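Local coordinates for IroE protein (Escherichia coli, PDB 2GZS) that hydrolyses the trilactone siderophore enterobactin and its C-glucosylated forms, preferring the iron-free molecules and usually cutting once to leave linear trimers, at residues 8-13 / 65-70; 218-223 / 237-242; 17-22 / 78-83. One frame throughout, in Å; residues are numbered along the deposited sequence.

Contact 1 (8-13 / 65-70); sequences SVFYHF and QLSEKT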
# COMPACT_ATOMS: atom_id res chain seq x y z
N SER A 8 11.39 3.19 19.44
CA SER A 8 11.93 4.40 18.86
C SER A 8 11.52 5.60 19.72
O SER A 8 10.42 5.62 20.32
CB SER A 8 11.47 4.61 17.43
OG SER A 8 11.82 5.88 16.95
N VAL A 9 12.43 6.60 19.76
CA VAL A 9 11.97 7.76 20.51
C VAL A 9 10.86 8.47 19.79
O VAL A 9 10.13 9.29 20.32
CB VAL A 9 13.15 8.73 20.76
CG1 VAL A 9 14.07 8.20 21.81
CG2 VAL A 9 13.93 8.95 19.45
N PHE A 10 10.65 8.24 18.46
CA PHE A 10 9.69 8.99 17.70
C PHE A 10 8.28 8.36 17.63
O PHE A 10 7.33 9.04 17.37
CB PHE A 10 10.26 9.11 16.25
CG PHE A 10 11.47 10.07 16.18
CD1 PHE A 10 11.27 11.42 16.32
CD2 PHE A 10 12.72 9.50 16.00
CE1 PHE A 10 12.39 12.26 16.24
CE2 PHE A 10 13.84 10.32 15.93
CZ PHE A 10 13.63 11.67 16.10
N TYR A 11 8.24 7.05 17.87
CA TYR A 11 7.05 6.24 17.61
C TYR A 11 7.01 5.06 18.58
O TYR A 11 8.03 4.58 19.05
CB TYR A 11 7.12 5.60 16.20
CG TYR A 11 6.57 6.32 15.03
CD1 TYR A 11 7.22 7.42 14.46
CD2 TYR A 11 5.34 5.96 14.45
CE1 TYR A 11 6.76 8.16 13.38
CE2 TYR A 11 4.88 6.69 13.36
CZ TYR A 11 5.56 7.77 12.80
OH TYR A 11 5.09 8.48 11.73
N HIS A 12 5.82 4.57 18.90
CA HIS A 12 5.67 3.36 19.70
C HIS A 12 4.91 2.31 18.86
O HIS A 12 4.12 2.66 18.02
CB HIS A 12 4.88 3.57 20.99
CG HIS A 12 3.58 4.26 21.01
ND1 HIS A 12 3.42 5.60 20.83
CD2 HIS A 12 2.31 3.78 21.21
CE1 HIS A 12 2.15 5.99 20.91
NE2 HIS A 12 1.49 4.87 21.13
N PHE A 13 5.17 1.08 19.18
CA PHE A 13 4.69 0.01 18.28
C PHE A 13 3.90 -1.04 19.04
O PHE A 13 4.18 -1.34 20.18
CB PHE A 13 5.92 -0.71 17.73
CG PHE A 13 6.81 0.17 16.91
CD1 PHE A 13 6.68 0.20 15.55
CD2 PHE A 13 7.77 0.97 17.57
CE1 PHE A 13 7.52 1.02 14.82
CE2 PHE A 13 8.60 1.78 16.81
CZ PHE A 13 8.46 1.81 15.45
N GLN A 65 12.20 12.30 10.12
CA GLN A 65 11.74 13.21 9.08
C GLN A 65 10.21 13.32 8.98
O GLN A 65 9.57 14.30 8.74
CB GLN A 65 12.34 12.76 7.72
CG GLN A 65 12.04 13.71 6.57
CD GLN A 65 12.72 15.09 6.77
OE1 GLN A 65 13.87 15.08 7.23
NE2 GLN A 65 12.02 16.15 6.46
N LEU A 66 9.54 12.13 9.15
CA LEU A 66 8.09 12.17 9.23
C LEU A 66 7.54 13.07 10.31
O LEU A 66 6.52 13.72 10.17
CB LEU A 66 7.54 10.74 9.48
CG LEU A 66 7.81 9.74 8.33
CD1 LEU A 66 7.25 8.37 8.76
CD2 LEU A 66 7.20 10.12 7.01
N SER A 67 8.34 13.04 11.40
CA SER A 67 7.89 13.85 12.55
C SER A 67 8.14 15.33 12.33
O SER A 67 7.76 16.19 13.14
CB SER A 67 8.66 13.31 13.76
OG SER A 67 8.39 11.97 14.05
N GLU A 68 8.80 15.75 11.23
CA GLU A 68 8.98 17.18 10.96
C GLU A 68 7.70 17.79 10.46
O GLU A 68 7.46 19.00 10.49
CB GLU A 68 10.07 17.43 9.89
CG GLU A 68 11.51 17.09 10.29
CD GLU A 68 12.10 17.94 11.40
OE1 GLU A 68 11.92 19.18 11.35
OE2 GLU A 68 12.75 17.40 12.32
N LYS A 69 6.82 16.98 9.87
CA LYS A 69 5.56 17.42 9.32
C LYS A 69 4.45 16.79 10.14
O LYS A 69 4.50 16.97 11.38
CB LYS A 69 5.50 17.09 7.81
CG LYS A 69 6.43 18.09 7.10
CD LYS A 69 7.20 17.50 5.93
CE LYS A 69 7.79 18.54 5.00
NZ LYS A 69 9.28 18.60 4.88
N THR A 70 3.50 16.10 9.59
CA THR A 70 2.45 15.42 10.33
C THR A 70 2.68 13.91 10.33
O THR A 70 2.22 13.26 9.39
CB THR A 70 1.09 15.74 9.67
OG1 THR A 70 0.94 17.18 9.67
CG2 THR A 70 -0.08 15.22 10.48
O HOH W 1 6.73 11.47 16.10

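Contact 2 (218-223 / 237-242); sequences GVLSKI and AVFWDF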
# COMPACT_ATOMS: atom_id res chain seq x y z
N GLY A 218 6.92 4.41 -22.93
CA GLY A 218 6.62 2.96 -23.00
C GLY A 218 5.69 2.53 -21.88
O GLY A 218 4.46 2.62 -21.92
N VAL A 219 6.27 2.05 -20.79
CA VAL A 219 5.60 2.07 -19.50
C VAL A 219 5.16 3.53 -19.30
O VAL A 219 4.04 3.85 -18.89
CB VAL A 219 6.51 1.60 -18.35
CG1 VAL A 219 5.99 2.05 -16.99
CG2 VAL A 219 6.60 0.08 -18.38
N LEU A 220 6.09 4.46 -19.63
CA LEU A 220 5.78 5.86 -19.39
C LEU A 220 4.70 6.37 -20.33
O LEU A 220 3.92 7.26 -19.97
CB LEU A 220 7.01 6.77 -19.55
CG LEU A 220 8.18 6.40 -18.63
CD1 LEU A 220 9.50 6.51 -19.38
CD2 LEU A 220 8.18 7.28 -17.39
N SER A 221 4.63 5.87 -21.56
CA SER A 221 3.57 6.21 -22.46
C SER A 221 2.21 5.83 -21.88
O SER A 221 1.31 6.66 -21.86
CB SER A 221 3.80 5.47 -23.79
OG SER A 221 2.76 5.76 -24.68
N LYS A 222 2.11 4.62 -21.39
CA LYS A 222 0.90 4.11 -20.77
C LYS A 222 0.49 4.98 -19.59
O LYS A 222 -0.71 5.28 -19.42
CB LYS A 222 1.13 2.65 -20.32
CG LYS A 222 0.95 1.71 -21.50
CD LYS A 222 1.05 0.28 -20.99
CE LYS A 222 1.62 -0.66 -22.04
NZ LYS A 222 2.21 -1.85 -21.35
N ILE A 223 1.50 5.36 -18.80
CA ILE A 223 1.14 6.16 -17.63
C ILE A 223 0.71 7.53 -18.03
O ILE A 223 -0.26 8.09 -17.47
CB ILE A 223 2.36 6.26 -16.69
CG1 ILE A 223 2.75 4.91 -16.10
CG2 ILE A 223 2.09 7.29 -15.61
CD1 ILE A 223 4.08 4.96 -15.37
N ALA A 237 -4.73 12.15 -10.12
CA ALA A 237 -3.78 11.03 -10.35
C ALA A 237 -2.41 11.62 -10.66
O ALA A 237 -2.35 12.61 -11.41
CB ALA A 237 -4.19 10.19 -11.52
N VAL A 238 -1.35 11.07 -10.13
CA VAL A 238 -0.03 11.59 -10.29
C VAL A 238 0.93 10.45 -10.53
O VAL A 238 0.63 9.29 -10.21
CB VAL A 238 0.44 12.39 -9.05
CG1 VAL A 238 -0.54 13.53 -8.73
CG2 VAL A 238 0.56 11.54 -7.81
N PHE A 239 2.10 10.81 -11.05
CA PHE A 239 3.16 9.84 -11.29
C PHE A 239 4.42 10.19 -10.50
O PHE A 239 4.87 11.35 -10.55
CB PHE A 239 3.45 9.83 -12.80
CG PHE A 239 4.62 9.00 -13.24
CD1 PHE A 239 4.68 7.69 -12.76
CD2 PHE A 239 5.60 9.50 -14.09
CE1 PHE A 239 5.71 6.85 -13.13
CE2 PHE A 239 6.61 8.63 -14.46
CZ PHE A 239 6.66 7.33 -14.00
N TRP A 240 5.00 9.29 -9.77
CA TRP A 240 6.28 9.44 -9.08
C TRP A 240 7.29 8.58 -9.83
O TRP A 240 7.13 7.37 -9.92
CB TRP A 240 6.19 8.97 -7.64
CG TRP A 240 5.34 9.78 -6.70
CD1 TRP A 240 4.00 9.71 -6.49
CD2 TRP A 240 5.84 10.82 -5.86
NE1 TRP A 240 3.62 10.64 -5.55
CE2 TRP A 240 4.75 11.33 -5.16
CE3 TRP A 240 7.15 11.31 -5.70
CZ2 TRP A 240 4.93 12.36 -4.24
CZ3 TRP A 240 7.31 12.35 -4.77
CH2 TRP A 240 6.20 12.83 -4.11
N ASP A 241 8.31 9.23 -10.37
CA ASP A 241 9.35 8.51 -11.11
C ASP A 241 10.63 8.38 -10.31
O ASP A 241 11.07 9.40 -9.70
CB ASP A 241 9.67 9.31 -12.37
CG ASP A 241 10.42 8.49 -13.40
OD1 ASP A 241 10.68 7.30 -13.21
OD2 ASP A 241 10.70 9.15 -14.44
N PHE A 242 11.23 7.23 -10.19
CA PHE A 242 12.49 7.03 -9.54
C PHE A 242 13.47 6.43 -10.55
O PHE A 242 13.58 5.20 -10.59
CB PHE A 242 12.33 6.08 -8.33
CG PHE A 242 11.34 6.67 -7.33
CD1 PHE A 242 11.74 7.57 -6.34
CD2 PHE A 242 10.00 6.34 -7.38
CE1 PHE A 242 10.80 8.10 -5.47
CE2 PHE A 242 9.07 6.86 -6.48
CZ PHE A 242 9.46 7.75 -5.50

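Contact 3 (17-22 / 78-83); sequences SFDSVD and GYQTNL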
# COMPACT_ATOMS: atom_id res chain seq x y z
N SER A 17 -2.21 -10.21 15.47
CA SER A 17 -2.15 -11.34 14.52
C SER A 17 -3.59 -11.56 14.04
O SER A 17 -4.55 -11.26 14.74
CB SER A 17 -1.55 -12.57 15.18
OG SER A 17 -2.17 -12.78 16.44
N PHE A 18 -3.66 -12.04 12.76
CA PHE A 18 -4.96 -12.37 12.20
C PHE A 18 -4.78 -13.62 11.33
O PHE A 18 -3.66 -13.90 10.99
CB PHE A 18 -5.57 -11.29 11.33
CG PHE A 18 -5.80 -9.94 11.98
CD1 PHE A 18 -7.06 -9.57 12.37
CD2 PHE A 18 -4.73 -9.07 12.21
CE1 PHE A 18 -7.20 -8.35 13.02
CE2 PHE A 18 -4.89 -7.84 12.85
CZ PHE A 18 -6.16 -7.47 13.24
N ASP A 19 -5.86 -14.32 10.99
CA ASP A 19 -5.78 -15.49 10.11
C ASP A 19 -6.68 -15.23 8.93
O ASP A 19 -7.73 -14.56 9.07
CB ASP A 19 -6.35 -16.75 10.79
CG ASP A 19 -5.46 -17.19 11.93
OD1 ASP A 19 -4.23 -17.01 11.84
OD2 ASP A 19 -6.00 -17.71 12.94
N SER A 20 -6.30 -15.79 7.76
CA SER A 20 -7.29 -15.78 6.68
C SER A 20 -8.54 -16.63 7.00
O SER A 20 -8.44 -17.51 7.83
CB SER A 20 -6.64 -16.32 5.40
OG SER A 20 -6.17 -17.64 5.53
N VAL A 21 -9.62 -16.30 6.24
CA VAL A 21 -10.78 -17.21 6.48
C VAL A 21 -10.54 -18.65 6.12
O VAL A 21 -11.03 -19.65 6.74
CB VAL A 21 -12.07 -16.74 5.80
CG1 VAL A 21 -12.50 -15.43 6.46
CG2 VAL A 21 -11.98 -16.58 4.32
N ASP A 22 -9.66 -18.93 5.12
CA ASP A 22 -9.42 -20.34 4.84
C ASP A 22 -8.48 -21.02 5.80
O ASP A 22 -8.27 -22.22 5.63
CB ASP A 22 -8.99 -20.50 3.38
CG ASP A 22 -7.60 -20.00 3.06
OD1 ASP A 22 -6.78 -19.75 3.96
OD2 ASP A 22 -7.34 -19.84 1.85
N GLY A 78 1.92 -7.69 7.49
CA GLY A 78 2.85 -8.73 7.11
C GLY A 78 2.32 -10.13 7.43
O GLY A 78 1.10 -10.26 7.60
N TYR A 79 3.23 -11.05 7.50
CA TYR A 79 2.91 -12.46 7.69
C TYR A 79 3.64 -13.04 8.85
O TYR A 79 4.69 -12.45 9.23
CB TYR A 79 3.26 -13.24 6.40
CG TYR A 79 2.34 -12.88 5.25
CD1 TYR A 79 1.08 -13.47 5.12
CD2 TYR A 79 2.69 -11.94 4.27
CE1 TYR A 79 0.24 -13.14 4.05
CE2 TYR A 79 1.87 -11.57 3.19
CZ TYR A 79 0.61 -12.21 3.11
OH TYR A 79 -0.20 -11.83 2.06
N GLN A 80 3.17 -14.15 9.40
CA GLN A 80 3.88 -14.78 10.52
C GLN A 80 5.01 -15.63 9.96
O GLN A 80 4.92 -16.86 9.75
CB GLN A 80 2.82 -15.60 11.29
CG GLN A 80 1.82 -14.69 12.00
CD GLN A 80 0.71 -15.47 12.71
OE1 GLN A 80 1.02 -16.57 13.19
NE2 GLN A 80 -0.51 -14.93 12.75
N THR A 81 6.12 -14.95 9.71
CA THR A 81 7.30 -15.58 9.09
C THR A 81 8.54 -14.87 9.57
O THR A 81 8.50 -13.71 9.98
CB THR A 81 7.27 -15.52 7.57
OG1 THR A 81 8.49 -16.10 7.06
CG2 THR A 81 7.22 -14.05 7.12
N ASN A 82 9.67 -15.57 9.50
CA ASN A 82 10.90 -14.87 9.89
C ASN A 82 11.64 -14.35 8.66
O ASN A 82 12.75 -13.84 8.76
CB ASN A 82 11.86 -15.79 10.65
CG ASN A 82 11.34 -16.15 12.04
OD1 ASN A 82 11.29 -15.29 12.93
ND2 ASN A 82 10.94 -17.40 12.21
N LEU A 83 11.07 -14.51 7.47
CA LEU A 83 11.67 -13.94 6.27
C LEU A 83 11.00 -12.62 5.91
O LEU A 83 9.93 -12.28 6.42
CB LEU A 83 11.44 -14.97 5.16
CG LEU A 83 11.99 -16.36 5.56
CD1 LEU A 83 11.42 -17.37 4.58
CD2 LEU A 83 13.49 -16.37 5.60
O HOH W 2 -2.78 -16.23 13.99

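Contact 1 (8-13 / 65-70)
Phe10 and Tyr11, at the place where the chain enters strand 11-19, lean on Leu66 and Ser67, in the type I turn from Leu66 to Lys69. Two residues earlier, Ser8 shapes the approach: its OG accepts the backbone N-H of Phe10 at 3.0 Å with an N-H...O angle of 166°, an ST turn, and the same hydroxyl is hydrogen-bonded to Asp60 OD1 at the start of helix 60-66. The loop is thus tied to that helix before the contact begins. Phe10 comes next. Its ring swings out beside its own backbone N (chi1 -72°), which brings CD1 to 3.7 Å from Ser67 OG in an oblique approach, with Ser67 CB a little further off. The backbone of Phe10 takes part too: a bridging water donates to Phe10 O at 2.8 Å and to Ser67 OG at 2.7 Å. Tyr11 follows, its ring bearing on Leu63, four residues before Ser67, and meeting the CB of Phe10 at its edge, in plane. The phenol oxygen reaches past the serine to Leu66, lying 3.7 Å from CD1 and 4.0 Å from CB, the two side chains crossing at about a right angle. This is van der Waals contact; the polar partner of the Tyr11 hydroxyl is Pro72 O, in the loop leading to strand 73-79. Ser67 OG likewise has its strong partner elsewhere, at Leu63 O of helix 60-66. Since a carbonyl can only accept, the serine hydroxyl gives its proton there and accepts from the water, so the polar link between the two segments runs through one solvent molecule, flanked by aromatic and aliphatic carbon.

Contact 2 (218-223 / 237-242)
Ile223 and Leu220, one helical turn apart on helix 219-232, both press on the ring of Phe239 from strand 237-241. Ile223 makes the tight part. Its CG2 sits over a face of the ring, 4.2 Å from the centroid and 26° off the normal, a CH-pi contact, while the other branch carries CD1 to 3.4 Å from CE1. One isoleucine therefore touches the ring from its root at CG out to CZ, the two side chains crossing at about a right angle. Phe239 is placed for this by its first torsion, with CG opposite the backbone N (chi1 174°). Leu227, a turn beyond Ile223, also touches Phe239. The helix segment lies nearly antiparallel to the strand, at 160° with the axes 10.9 Å apart, as the helix of a beta-alpha-beta crossover should: in this alpha/beta-hydrolase sheet, strand 198-203, helix 219-232 and the parallel edge strand 237-241 follow one another. Trp240 and Phe242 turn instead to helix 247-262. A leucine in place of Phe239 would probably leave the CG2 of Ile223 without its ring face and open a gap beneath Leu220. The looser side begins at Leu220, which is exposed: its CD2 meets CE2 of Phe239 obliquely at 3.6 Å, and beyond the ring it comes only to 4.3 Å from OD2 of Asp241, a carboxylate grazing a methyl group toward solvent.

Contact 3 (17-22 / 78-83)
The CA atoms of Ser17 and Gln80 are the nearest across the two segments, 8.0 Å apart, because strand 26-34 lies between strands 11-19 and 73-79 and pairs antiparallel with each. Just past the end of strand 73-79 the chain bends in an inverse gamma turn centred on Gln80, closed by a weak bond from Thr81 N to Tyr79 O. Gln80 carries the contact. Its CG stands opposite the carbonyl carbon and the chain then runs straight out (chi2 176°), so the amide reaches across the intervening strand to the first one. NE2 arrives 3.5 Å from Ser17 CB, touching the methylene of the serine rather than its hydroxyl. Phe18 O lies 3.8 Å from NE2, too far to count as a bond; the backbone oxygen that NE2 does bind is Tyr27 O, on the strand between. The other polar link goes by way of a water, which accepts from Gln80 NE2 at 2.9 Å and donates to Asp19 OD1 at 2.7 Å. That carboxylate oxygen is hydrogen-bonded to His26 ND1 as well, so the middle strand has a hold on both ends of the bridge. Further on, the chain leaves strand 11-19 through a turn in which Ser20 OG donates to Asp22 OD1 at 2.7 Å, meeting the carboxylate from above its plane; Asp22 OD2 forms a salt bridge with Arg25, near the start of strand 26-34. With one partner at Tyr27 O and another in the water, the amide nitrogen has an acceptor for each of its two protons. Strands 11-19 and 73-79 are thus linked at the surface through solvent and through the strand they share, by a neutral amide that can serve the aspartate without forming a salt bridge.

How the contacts relate
All three contacts hang on one mixed sheet. Contacts 1 and 3 share strand 11-19, one of its outermost strands, with centres 26 Å apart; their segments alternate along the chain, helix 60-66 of the one leading on to strand 73-79 of the other. Contact 2 belongs to the other outermost strand, 237-241, its centre 30 Å from that of contact 1 and 33 Å from that of contact 3. None lies at the active site of Ser149 and His247, where diisopropyl phosphonate is bound. Two of them have a tie to it: strand 237-241 of contact 2 soon leads to His247, and Tyr79, in segment 78-83 of contact 3, touches Arg90 of the ligand pocket.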